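Local coordinates for SusD family protein (Bacteroides uniformis, PDB 7KV1) that probably binds beta-glucan at the cell surface of a gut bacterium, as a SusD-like glycan-binding protein built on tetratricopeptide-type helices, at residues L98-L109 / R499-I510. Sequence-based numbering, arbitrary orientation.
Sequences LFNYEANENNTL and RTNSWTAKKKYI
Y101 and W503 form a T-shaped (edge-to-face) aromatic pair where a Schellman motif ends helix 93-99 and meets the loop between helices 487-490 and 514-519, joining early and late parts of the SusD-like fold. The planes stand at 87°, with W503 CD1 3.7 Å from Y101 CE1, and W503 CB adds a CH-pi contact over the same tyrosine face. Y101 is the C-prime residue of the motif, with positive phi; its CG lies anti to its carbonyl carbon (chi1 -46°), and the ring is directed into the opposing loop. A second apolar patch is made by I510, whose CG2 meets L98 CD2 while its CD1 reaches L109 CB.

Next to the aromatic pair, the guanidinium of R499 is layered between two groups: the F99 ring lies stacked on one face, planes 27° apart, and Y101 OH sits 3.1 Å above the centre of the other. That hydroxyl is hydrogen-bonded to M78 O, not to the arginine. Within its own plane R499 grips F99 O side-on, through NE (3.0 Å) and NH2 (2.9 Å), so the helix's terminal carbonyl receives both donors, while NH1 turns to G79 O. An alanine here would remove the guanidinium and is likely to leave F99 O without these two donors and a gap between F99 and Y101.

Toward the polar edge, K507 NZ bonds to Y101 O (2.8 Å) and also to Y528 O near the C-terminus. N100 OD1 accepts from the backbone N of T500 and of N501, which arrive from opposite faces of its amide; N100 ND2 donates to T500 OG1. Outermost, N501 ND2 bonds almost linearly to N100 O and meets E102 OE2 at 3.1 Å from above the carboxylate plane.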
ATOM      1  N   LEU A  98      15.631   0.198   8.904  1.00 16.88           N
ATOM      2  CA  LEU A  98      14.409   1.020   8.715  1.00 16.89           C
ATOM      3  C   LEU A  98      13.483   0.770   9.896  1.00 17.27           C
ATOM      4  O   LEU A  98      12.937   1.731  10.450  1.00 19.02           O
ATOM      5  CB  LEU A  98      13.755   0.638   7.380  1.00 17.93           C
ATOM      6  CG  LEU A  98      14.494   1.196   6.159  1.00 17.19           C
ATOM      7  CD1 LEU A  98      14.199   0.394   4.912  1.00 18.56           C
ATOM      8  CD2 LEU A  98      14.155   2.671   5.959  1.00 18.40           C
ATOM      9  N   PHE A  99      13.318  -0.491  10.269  1.00 17.59           N
ATOM     10  CA  PHE A  99      12.435  -0.929  11.368  1.00 17.89           C
ATOM     11  C   PHE A  99      12.833  -0.218  12.658  1.00 17.45           C
ATOM     12  O   PHE A  99      11.941   0.151  13.451  1.00 17.84           O
ATOM     13  CB  PHE A  99      12.473  -2.450  11.504  1.00 17.29           C
ATOM     14  CG  PHE A  99      12.000  -2.961  12.839  1.00 18.39           C
ATOM     15  CD1 PHE A  99      12.888  -3.043  13.894  1.00 19.23           C
ATOM     16  CD2 PHE A  99      10.689  -3.333  13.049  1.00 18.60           C
ATOM     17  CE1 PHE A  99      12.482  -3.513  15.121  1.00 19.22           C
ATOM     18  CE2 PHE A  99      10.271  -3.773  14.297  1.00 19.01           C
ATOM     19  CZ  PHE A  99      11.173  -3.876  15.317  1.00 17.91           C
ATOM     20  N   ASN A 100      14.125  -0.012  12.855  1.00 18.15           N
ATOM     21  CA  ASN A 100      14.661   0.605  14.090  1.00 18.07           C
ATOM     22  C   ASN A 100      14.991   2.094  13.913  1.00 18.97           C
ATOM     23  O   ASN A 100      15.687   2.630  14.808  1.00 17.09           O
ATOM     24  CB  ASN A 100      15.870  -0.176  14.564  1.00 20.16           C
ATOM     25  CG  ASN A 100      16.089   0.021  16.044  1.00 20.66           C
ATOM     26  OD1 ASN A 100      15.139   0.296  16.787  1.00 22.74           O
ATOM     27  ND2 ASN A 100      17.347  -0.016  16.428  1.00 21.47           N
ATOM     28  N   TYR A 101      14.575   2.729  12.805  1.00 19.40           N
ATOM     29  CA  TYR A 101      14.761   4.199  12.573  1.00 19.37           C
ATOM     30  C   TYR A 101      16.238   4.550  12.569  1.00 20.27           C
ATOM     31  O   TYR A 101      16.609   5.652  13.031  1.00 19.55           O
ATOM     32  CB  TYR A 101      13.982   5.020  13.608  1.00 18.29           C
ATOM     33  CG  TYR A 101      12.583   4.480  13.764  1.00 19.02           C
ATOM     34  CD1 TYR A 101      11.785   4.224  12.654  1.00 17.11           C
ATOM     35  CD2 TYR A 101      12.108   4.095  14.995  1.00 18.77           C
ATOM     36  CE1 TYR A 101      10.525   3.669  12.775  1.00 16.28           C
ATOM     37  CE2 TYR A 101      10.848   3.543  15.128  1.00 19.66           C
ATOM     38  CZ  TYR A 101      10.048   3.331  14.020  1.00 18.04           C
ATOM     39  OH  TYR A 101       8.841   2.703  14.204  1.00 17.10           O
ATOM     40  N   GLU A 102      17.036   3.661  11.972  1.00 22.04           N
ATOM     41  CA  GLU A 102      18.514   3.768  11.897  1.00 23.85           C
ATOM     42  C   GLU A 102      18.967   3.509  10.467  1.00 21.23           C
ATOM     43  O   GLU A 102      20.143   3.163  10.298  1.00 21.65           O
ATOM     44  CB  GLU A 102      19.209   2.737  12.778  1.00 26.83           C
ATOM     45  CG  GLU A 102      19.066   2.995  14.228  1.00 33.91           C
ATOM     46  CD  GLU A 102      19.913   2.034  15.046  1.00 40.58           C
ATOM     47  OE1 GLU A 102      20.243   0.949  14.498  1.00 35.86           O
ATOM     48  OE2 GLU A 102      20.211   2.379  16.244  1.00 44.59           O
ATOM     49  N   ALA A 103      18.099   3.713   9.477  1.00 19.47           N
ATOM     50  CA  ALA A 103      18.484   3.601   8.053  1.00 19.01           C
ATOM     51  C   ALA A 103      19.561   4.643   7.760  1.00 20.46           C
ATOM     52  O   ALA A 103      19.686   5.616   8.489  1.00 23.31           O
ATOM     53  CB  ALA A 103      17.278   3.770   7.155  1.00 19.48           C
ATOM     54  N   ASN A 104      20.251   4.484   6.654  1.00 22.32           N
ATOM     55  CA  ASN A 104      21.256   5.457   6.186  1.00 21.97           C
ATOM     56  C   ASN A 104      21.328   5.337   4.674  1.00 19.72           C
ATOM     57  O   ASN A 104      20.590   4.511   4.083  1.00 18.08           O
ATOM     58  CB  ASN A 104      22.614   5.277   6.883  1.00 20.53           C
ATOM     59  CG  ASN A 104      23.255   3.920   6.677  1.00 20.54           C
ATOM     60  OD1 ASN A 104      23.299   3.383   5.581  1.00 21.37           O
ATOM     61  ND2 ASN A 104      23.801   3.378   7.740  1.00 22.68           N
ATOM     62  N   GLU A 105      22.217   6.109   4.073  1.00 20.53           N
ATOM     63  CA  GLU A 105      22.332   6.200   2.595  1.00 22.37           C
ATOM     64  C   GLU A 105      22.796   4.861   2.025  1.00 21.79           C
ATOM     65  O   GLU A 105      22.616   4.670   0.820  1.00 20.80           O
ATOM     66  CB  GLU A 105      23.263   7.349   2.202  1.00 26.98           C
ATOM     67  CG  GLU A 105      24.726   7.127   2.577  1.00 29.10           C
ATOM     68  CD  GLU A 105      25.149   7.562   3.967  1.00 37.11           C
ATOM     69  OE1 GLU A 105      24.269   7.642   4.873  1.00 40.59           O
ATOM     70  OE2 GLU A 105      26.371   7.841   4.144  1.00 45.38           O
ATOM     71  N   ASN A 106      23.315   3.925   2.833  1.00 21.34           N
ATOM     72  CA  ASN A 106      23.690   2.588   2.286  1.00 22.74           C
ATOM     73  C   ASN A 106      22.625   1.532   2.649  1.00 23.48           C
ATOM     74  O   ASN A 106      22.813   0.345   2.288  1.00 23.69           O
ATOM     75  CB  ASN A 106      25.113   2.176   2.727  1.00 24.73           C
ATOM     76  CG  ASN A 106      26.176   3.197   2.365  1.00 26.96           C
ATOM     77  OD1 ASN A 106      26.889   3.698   3.224  1.00 30.10           O
ATOM     78  ND2 ASN A 106      26.197   3.642   1.133  1.00 27.10           N
ATOM     79  N   ASN A 107      21.575   1.898   3.391  1.00 21.50           N
ATOM     80  CA  ASN A 107      20.630   0.924   4.006  1.00 22.10           C
ATOM     81  C   ASN A 107      19.233   1.558   4.010  1.00 22.73           C
ATOM     82  O   ASN A 107      18.794   2.071   5.061  1.00 22.95           O
ATOM     83  CB  ASN A 107      21.064   0.512   5.414  1.00 21.75           C
ATOM     84  CG  ASN A 107      22.304  -0.355   5.412  1.00 25.36           C
ATOM     85  OD1 ASN A 107      22.222  -1.542   5.117  1.00 29.22           O
ATOM     86  ND2 ASN A 107      23.449   0.244   5.685  1.00 23.00           N
ATOM     87  N   THR A 108      18.587   1.551   2.854  1.00 23.35           N
ATOM     88  CA  THR A 108      17.291   2.229   2.612  1.00 21.63           C
ATOM     89  C   THR A 108      16.539   1.456   1.522  1.00 21.52           C
ATOM     90  O   THR A 108      16.918   0.304   1.228  1.00 22.96           O
ATOM     91  CB  THR A 108      17.573   3.704   2.327  1.00 22.46           C
ATOM     92  OG1 THR A 108      16.332   4.411   2.416  1.00 22.37           O
ATOM     93  CG2 THR A 108      18.232   3.891   0.979  1.00 22.22           C
ATOM     94  N   LEU A 109      15.481   2.025   0.963  1.00 22.14           N
ATOM     95  CA  LEU A 109      14.674   1.385  -0.110  1.00 22.49           C
ATOM     96  C   LEU A 109      15.026   1.997  -1.479  1.00 23.19           C
ATOM     97  O   LEU A 109      14.136   2.441  -2.197  1.00 22.14           O
ATOM     98  CB  LEU A 109      13.212   1.553   0.279  1.00 21.64           C
ATOM     99  CG  LEU A 109      12.782   0.787   1.527  1.00 23.35           C
ATOM    100  CD1 LEU A 109      11.319   1.007   1.805  1.00 24.94           C
ATOM    101  CD2 LEU A 109      13.053  -0.704   1.386  1.00 23.59           C
ATOM    102  N   ARG A 499      13.144  -3.331  18.520  1.00 20.65           N
ATOM    103  CA  ARG A 499      13.098  -1.869  18.306  1.00 19.64           C
ATOM    104  C   ARG A 499      13.664  -1.215  19.563  1.00 18.24           C
ATOM    105  O   ARG A 499      13.123  -1.486  20.630  1.00 16.50           O
ATOM    106  CB  ARG A 499      11.674  -1.364  18.089  1.00 19.27           C
ATOM    107  CG  ARG A 499      11.622   0.120  17.769  1.00 19.07           C
ATOM    108  CD  ARG A 499      10.236   0.482  17.234  1.00 18.61           C
ATOM    109  NE  ARG A 499      10.154   0.140  15.840  1.00 18.86           N
ATOM    110  CZ  ARG A 499       9.061  -0.257  15.181  1.00 17.98           C
ATOM    111  NH1 ARG A 499       7.910  -0.447  15.812  1.00 19.44           N
ATOM    112  NH2 ARG A 499       9.162  -0.508  13.887  1.00 16.55           N
ATOM    113  N   THR A 500      14.709  -0.406  19.419  1.00 20.32           N
ATOM    114  CA  THR A 500      15.379   0.264  20.570  1.00 23.02           C
ATOM    115  C   THR A 500      15.252   1.784  20.439  1.00 25.68           C
ATOM    116  O   THR A 500      15.638   2.421  21.399  1.00 24.08           O
ATOM    117  CB  THR A 500      16.862  -0.100  20.679  1.00 23.77           C
ATOM    118  OG1 THR A 500      17.455   0.396  19.478  1.00 23.24           O
ATOM    119  CG2 THR A 500      17.080  -1.590  20.874  1.00 24.14           C
ATOM    120  N   ASN A 501      14.719   2.313  19.314  1.00 23.07           N
ATOM    121  CA  ASN A 501      14.504   3.764  19.081  1.00 22.29           C
ATOM    122  C   ASN A 501      12.992   4.022  19.064  1.00 24.43           C
ATOM    123  O   ASN A 501      12.196   3.077  18.767  1.00 25.50           O
ATOM    124  CB  ASN A 501      15.264   4.225  17.831  1.00 21.60           C
ATOM    125  CG  ASN A 501      16.765   4.035  17.953  1.00 23.24           C
ATOM    126  OD1 ASN A 501      17.377   4.476  18.919  1.00 23.09           O
ATOM    127  ND2 ASN A 501      17.371   3.355  16.995  1.00 22.50           N
ATOM    128  N   SER A 502      12.579   5.226  19.445  1.00 22.97           N
ATOM    129  CA  SER A 502      11.193   5.724  19.261  1.00 22.91           C
ATOM    130  C   SER A 502      11.113   6.547  17.970  1.00 23.75           C
ATOM    131  O   SER A 502      12.063   7.271  17.626  1.00 24.54           O
ATOM    132  CB  SER A 502      10.753   6.499  20.448  1.00 24.38           C
ATOM    133  OG  SER A 502      10.838   5.679  21.599  1.00 24.69           O
ATOM    134  N   TRP A 503      10.030   6.405  17.228  1.00 21.02           N
ATOM    135  CA  TRP A 503       9.810   7.227  16.014  1.00 19.46           C
ATOM    136  C   TRP A 503       9.693   8.710  16.387  1.00 18.48           C
ATOM    137  O   TRP A 503       8.941   9.025  17.324  1.00 19.89           O
ATOM    138  CB  TRP A 503       8.548   6.774  15.289  1.00 17.78           C
ATOM    139  CG  TRP A 503       8.363   7.403  13.942  1.00 17.12           C
ATOM    140  CD1 TRP A 503       8.716   6.866  12.744  1.00 18.87           C
ATOM    141  CD2 TRP A 503       7.759   8.669  13.651  1.00 16.95           C
ATOM    142  NE1 TRP A 503       8.338   7.698  11.723  1.00 18.58           N
ATOM    143  CE2 TRP A 503       7.742   8.813  12.248  1.00 18.14           C
ATOM    144  CE3 TRP A 503       7.199   9.689  14.432  1.00 18.33           C
ATOM    145  CZ2 TRP A 503       7.216   9.939  11.601  1.00 18.34           C
ATOM    146  CZ3 TRP A 503       6.665  10.793  13.795  1.00 18.14           C
ATOM    147  CH2 TRP A 503       6.693  10.929  12.400  1.00 19.83           C
ATOM    148  N   THR A 504      10.354   9.575  15.624  1.00 18.99           N
ATOM    149  CA  THR A 504      10.233  11.055  15.695  1.00 19.11           C
ATOM    150  C   THR A 504      10.139  11.593  14.267  1.00 18.70           C
ATOM    151  O   THR A 504      10.381  10.847  13.314  1.00 20.02           O
ATOM    152  CB  THR A 504      11.380  11.713  16.475  1.00 19.84           C
ATOM    153  OG1 THR A 504      12.588  11.412  15.791  1.00 19.99           O
ATOM    154  CG2 THR A 504      11.467  11.229  17.902  1.00 21.00           C
ATOM    155  N   ALA A 505       9.721  12.845  14.138  1.00 19.91           N
ATOM    156  CA  ALA A 505       9.347  13.486  12.859  1.00 20.83           C
ATOM    157  C   ALA A 505      10.481  13.397  11.846  1.00 19.82           C
ATOM    158  O   ALA A 505      10.214  13.304  10.648  1.00 19.89           O
ATOM    159  CB  ALA A 505       8.959  14.935  13.151  1.00 23.44           C
ATOM    160  N   LYS A 506      11.733  13.435  12.290  1.00 18.71           N
ATOM    161  CA  LYS A 506      12.861  13.371  11.324  1.00 21.61           C
ATOM    162  C   LYS A 506      12.941  11.991  10.639  1.00 18.96           C
ATOM    163  O   LYS A 506      13.637  11.891   9.659  1.00 18.65           O
ATOM    164  CB  LYS A 506      14.174  13.707  12.020  1.00 23.16           C
ATOM    165  CG  LYS A 506      14.653  12.734  13.071  1.00 25.93           C
ATOM    166  CD  LYS A 506      15.979  13.228  13.643  1.00 29.43           C
ATOM    167  CE  LYS A 506      16.481  12.367  14.772  1.00 32.46           C
ATOM    168  NZ  LYS A 506      17.865  12.770  15.096  1.00 38.56           N
ATOM    169  N   LYS A 507      12.254  10.975  11.146  1.00 18.35           N
ATOM    170  CA  LYS A 507      12.240   9.613  10.556  1.00 19.27           C
ATOM    171  C   LYS A 507      11.142   9.506   9.487  1.00 18.89           C
ATOM    172  O   LYS A 507      11.008   8.446   8.899  1.00 20.38           O
ATOM    173  CB  LYS A 507      12.041   8.570  11.662  1.00 19.33           C
ATOM    174  CG  LYS A 507      13.055   8.643  12.803  1.00 20.36           C
ATOM    175  CD  LYS A 507      14.499   8.551  12.334  1.00 21.94           C
ATOM    176  CE  LYS A 507      15.525   8.552  13.466  1.00 21.20           C
ATOM    177  NZ  LYS A 507      16.889   8.387  12.911  1.00 20.14           N
ATOM    178  N   LYS A 508      10.359  10.559   9.272  1.00 20.12           N
ATOM    179  CA  LYS A 508       9.222  10.562   8.326  1.00 19.46           C
ATOM    180  C   LYS A 508       9.653  10.400   6.874  1.00 18.72           C
ATOM    181  O   LYS A 508       8.852   9.869   6.096  1.00 17.26           O
ATOM    182  CB  LYS A 508       8.454  11.877   8.441  1.00 22.29           C
ATOM    183  CG  LYS A 508       7.164  11.902   7.644  1.00 21.54           C
ATOM    184  CD  LYS A 508       6.199  12.981   8.122  1.00 20.87           C
ATOM    185  CE  LYS A 508       4.978  13.038   7.241  1.00 21.44           C
ATOM    186  NZ  LYS A 508       3.957  13.974   7.786  1.00 21.17           N
ATOM    187  N   TYR A 509      10.843  10.848   6.508  1.00 17.49           N
ATOM    188  CA  TYR A 509      11.394  10.737   5.131  1.00 18.18           C
ATOM    189  C   TYR A 509      12.678   9.920   5.224  1.00 18.00           C
ATOM    190  O   TYR A 509      13.618  10.376   5.875  1.00 17.51           O
ATOM    191  CB  TYR A 509      11.617  12.127   4.530  1.00 18.84           C
ATOM    192  CG  TYR A 509      10.395  13.000   4.641  1.00 20.43           C
ATOM    193  CD1 TYR A 509       9.220  12.632   4.010  1.00 22.18           C
ATOM    194  CD2 TYR A 509      10.396  14.158   5.389  1.00 22.47           C
ATOM    195  CE1 TYR A 509       8.073  13.396   4.105  1.00 21.14           C
ATOM    196  CE2 TYR A 509       9.252  14.924   5.515  1.00 24.28           C
ATOM    197  CZ  TYR A 509       8.099  14.558   4.844  1.00 23.11           C
ATOM    198  OH  TYR A 509       6.950  15.292   4.980  1.00 21.58           O
ATOM    199  N   ILE A 510      12.684   8.719   4.653  1.00 19.34           N
ATOM    200  CA  ILE A 510      13.839   7.790   4.792  1.00 19.01           C
ATOM    201  C   ILE A 510      15.007   8.325   3.959  1.00 19.01           C
ATOM    202  O   ILE A 510      14.844   9.134   3.049  1.00 17.75           O
ATOM    203  CB  ILE A 510      13.422   6.352   4.426  1.00 19.07           C
ATOM    204  CG1 ILE A 510      13.153   6.225   2.930  1.00 19.13           C
ATOM    205  CG2 ILE A 510      12.231   5.940   5.277  1.00 19.81           C
ATOM    206  CD1 ILE A 510      12.844   4.842   2.473  1.00 19.29           C
TER